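Local coordinates for glucan-binding protein C, GbpC (Streptococcus mutans UA159, PDB 5UQZ), which probably binds glucan and mediates both sucrose-independent and sucrose-dependent adherence as a protein anchored to the cell wall, at residues L225-T230 and D234-V239. Numbering follows the deposited sequence.
Sequences LNHWTT and DHVEKV. With CA (calcium ion), chain B.
The calcium site of the GbpC domain lies at the open end of a β hairpin, where N226 and E237 meet. N226 OD1 binds the calcium ion at 2.3 Å and E237 OE1 at 2.5 Å. The two side chains run alongside each other, pointing the same way. S224 O and four waters are among the other ligands. One water bound to the metal donates to E237 OE2. H235 NE2 gives a nearly straight bond (2.7 Å, 169°) to the anti lone pair of E237 OE2, in the H235 ring plane. H235 is thus a second-shell residue that fixes the carboxylate, and N319 OD1 accepts from its ND1. Q268 and D285 hold N226 ND2.

Strands 227-230 and 233-240 form the antiparallel hairpin, part of the β-supersandwich. W228 and H235 are a hydrogen-bonded pair with two backbone bonds. W228 CG lies between the backbone N and the carbonyl carbon (chi1 54°), which sets the indole over H235. The five-membered ring of W228 stacks offset on the H235 ring, planes 9° apart, while H235 CB sits over the W228 six-membered ring.

On the other face H227 NE2 bonds D234 OD1 at 2.7 Å, on the syn side but tilted out of the carboxylate plane. T229 OG1 donates to D234 OD1 at 2.8 Å, from the opposite face of that plane. V236 CG2 sits 3.4 Å from the H227 ring centroid, a CH-pi contact.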
loop_
_atom_site.group_PDB
_atom_site.type_symbol
_atom_site.label_atom_id
_atom_site.label_comp_id
_atom_site.label_asym_id
_atom_site.label_seq_id
_atom_site.Cartn_x
_atom_site.Cartn_y
_atom_site.Cartn_z
ATOM N N LEU A 225 0.364 4.142 -3.152
ATOM C CA LEU A 225 -0.404 4.580 -4.322
ATOM C C LEU A 225 0.509 4.478 -5.538
ATOM O O LEU A 225 1.068 5.477 -6.034
ATOM C CB LEU A 225 -0.985 5.969 -4.118
ATOM C CG LEU A 225 -1.995 6.073 -2.950
ATOM C CD1 LEU A 225 -2.490 7.491 -2.825
ATOM C CD2 LEU A 225 -3.155 5.107 -3.078
ATOM N N ASN A 226 0.614 3.263 -6.056
ATOM C CA ASN A 226 1.548 3.010 -7.151
ATOM C C ASN A 226 1.070 3.607 -8.468
ATOM O O ASN A 226 -0.118 3.537 -8.778
ATOM C CB ASN A 226 1.697 1.491 -7.390
ATOM C CG ASN A 226 2.098 0.745 -6.153
ATOM O OD1 ASN A 226 1.294 0.629 -5.232
ATOM N ND2 ASN A 226 3.341 0.284 -6.082
ATOM N N HIS A 227 2.028 4.121 -9.238
ATOM C CA HIS A 227 1.794 4.468 -10.625
ATOM C C HIS A 227 2.961 3.865 -11.395
ATOM O O HIS A 227 4.115 4.288 -11.235
ATOM C CB HIS A 227 1.767 5.992 -10.787
ATOM C CG HIS A 227 1.489 6.449 -12.195
ATOM N ND1 HIS A 227 1.221 7.768 -12.506
ATOM C CD2 HIS A 227 1.422 5.763 -13.368
ATOM C CE1 HIS A 227 0.989 7.870 -13.802
ATOM N NE2 HIS A 227 1.113 6.672 -14.347
ATOM N N TRP A 228 2.692 2.860 -12.201
ATOM C CA TRP A 228 3.715 2.290 -13.065
ATOM C C TRP A 228 3.278 2.376 -14.518
ATOM O O TRP A 228 2.083 2.268 -14.816
ATOM C CB TRP A 228 4.103 0.856 -12.673
ATOM C CG TRP A 228 3.023 -0.238 -12.534
ATOM C CD1 TRP A 228 2.492 -0.732 -11.356
ATOM C CD2 TRP A 228 2.403 -0.990 -13.591
ATOM N NE1 TRP A 228 1.602 -1.756 -11.634
ATOM C CE2 TRP A 228 1.531 -1.928 -12.989
ATOM C CE3 TRP A 228 2.503 -0.963 -14.988
ATOM C CZ2 TRP A 228 0.760 -2.823 -13.737
ATOM C CZ3 TRP A 228 1.730 -1.860 -15.729
ATOM C CH2 TRP A 228 0.878 -2.761 -15.102
ATOM N N THR A 229 4.247 2.618 -15.401
ATOM C CA THR A 229 3.975 2.745 -16.824
ATOM C C THR A 229 4.919 1.812 -17.562
ATOM O O THR A 229 6.146 2.008 -17.531
ATOM C CB THR A 229 4.156 4.191 -17.296
ATOM O OG1 THR A 229 3.359 5.080 -16.498
ATOM C CG2 THR A 229 3.721 4.323 -18.729
ATOM N N THR A 230 4.351 0.790 -18.196
ATOM C CA THR A 230 5.155 -0.159 -18.944
ATOM C C THR A 230 4.380 -0.538 -20.196
ATOM O O THR A 230 3.252 -0.074 -20.420
ATOM C CB THR A 230 5.439 -1.452 -18.166
ATOM O OG1 THR A 230 4.266 -2.258 -18.105
ATOM C CG2 THR A 230 5.965 -1.201 -16.759
ATOM N N ASP A 234 -0.651 1.609 -18.031
ATOM C CA ASP A 234 -0.373 2.854 -17.332
ATOM C C ASP A 234 -1.242 2.762 -16.075
ATOM O O ASP A 234 -2.318 3.350 -15.962
ATOM C CB ASP A 234 -0.738 4.064 -18.186
ATOM C CG ASP A 234 -0.305 5.351 -17.538
ATOM O OD1 ASP A 234 0.559 5.340 -16.638
ATOM O OD2 ASP A 234 -0.815 6.410 -17.935
ATOM N N HIS A 235 -0.746 2.008 -15.099
ATOM C CA HIS A 235 -1.490 1.586 -13.917
ATOM C C HIS A 235 -1.365 2.663 -12.843
ATOM O O HIS A 235 -0.239 2.979 -12.430
ATOM C CB HIS A 235 -0.800 0.325 -13.422
ATOM C CG HIS A 235 -1.345 -0.214 -12.129
ATOM N ND1 HIS A 235 -2.113 -1.357 -12.071
ATOM C CD2 HIS A 235 -1.190 0.196 -10.841
ATOM C CE1 HIS A 235 -2.369 -1.654 -10.804
ATOM N NE2 HIS A 235 -1.829 -0.715 -10.030
ATOM N N VAL A 236 -2.491 3.224 -12.410
ATOM C CA VAL A 236 -2.472 4.309 -11.435
ATOM C C VAL A 236 -3.474 3.989 -10.334
ATOM O O VAL A 236 -4.629 3.623 -10.609
ATOM C CB VAL A 236 -2.809 5.675 -12.083
ATOM C CG1 VAL A 236 -2.585 6.810 -11.076
ATOM C CG2 VAL A 236 -2.065 5.964 -13.358
ATOM N N GLU A 237 -3.031 4.150 -9.084
ATOM C CA GLU A 237 -3.872 4.000 -7.895
ATOM C C GLU A 237 -4.168 5.389 -7.352
ATOM O O GLU A 237 -3.254 6.206 -7.183
ATOM C CB GLU A 237 -3.150 3.106 -6.887
ATOM C CG GLU A 237 -2.920 1.729 -7.503
ATOM C CD GLU A 237 -2.095 0.735 -6.725
ATOM O OE1 GLU A 237 -1.775 0.939 -5.544
ATOM O OE2 GLU A 237 -1.787 -0.325 -7.358
ATOM N N LYS A 238 -5.439 5.648 -7.062
ATOM C CA LYS A 238 -5.915 6.984 -6.698
ATOM C C LYS A 238 -6.889 6.906 -5.539
ATOM O O LYS A 238 -7.550 5.889 -5.340
ATOM C CB LYS A 238 -6.686 7.634 -7.887
ATOM C CG LYS A 238 -5.916 7.679 -9.208
ATOM C CD LYS A 238 -6.713 8.430 -10.265
ATOM C CE LYS A 238 -5.915 8.611 -11.529
ATOM N NZ LYS A 238 -6.754 9.184 -12.603
ATOM N N VAL A 239 -6.983 8.018 -4.795
ATOM C CA VAL A 239 -8.015 8.137 -3.767
ATOM C C VAL A 239 -8.748 9.460 -3.942
ATOM O O VAL A 239 -8.112 10.519 -4.018
ATOM C CB VAL A 239 -7.441 8.027 -2.347
ATOM C CG1 VAL A 239 -8.604 8.028 -1.319
ATOM C CG2 VAL A 239 -6.612 6.785 -2.223
HETATM CA CA CA B . -0.396 -0.246 -3.870
HETATM O O HOH W 1 -0.597 6.915 -7.811
HETATM O O HOH W 2 -0.422 -1.839 -5.879
HETATM O O HOH W 3 1.219 -2.095 -3.724
HETATM O O HOH W 4 -1.349 -2.496 -3.468
HETATM O O HOH W 5 -2.239 0.057 -2.402
#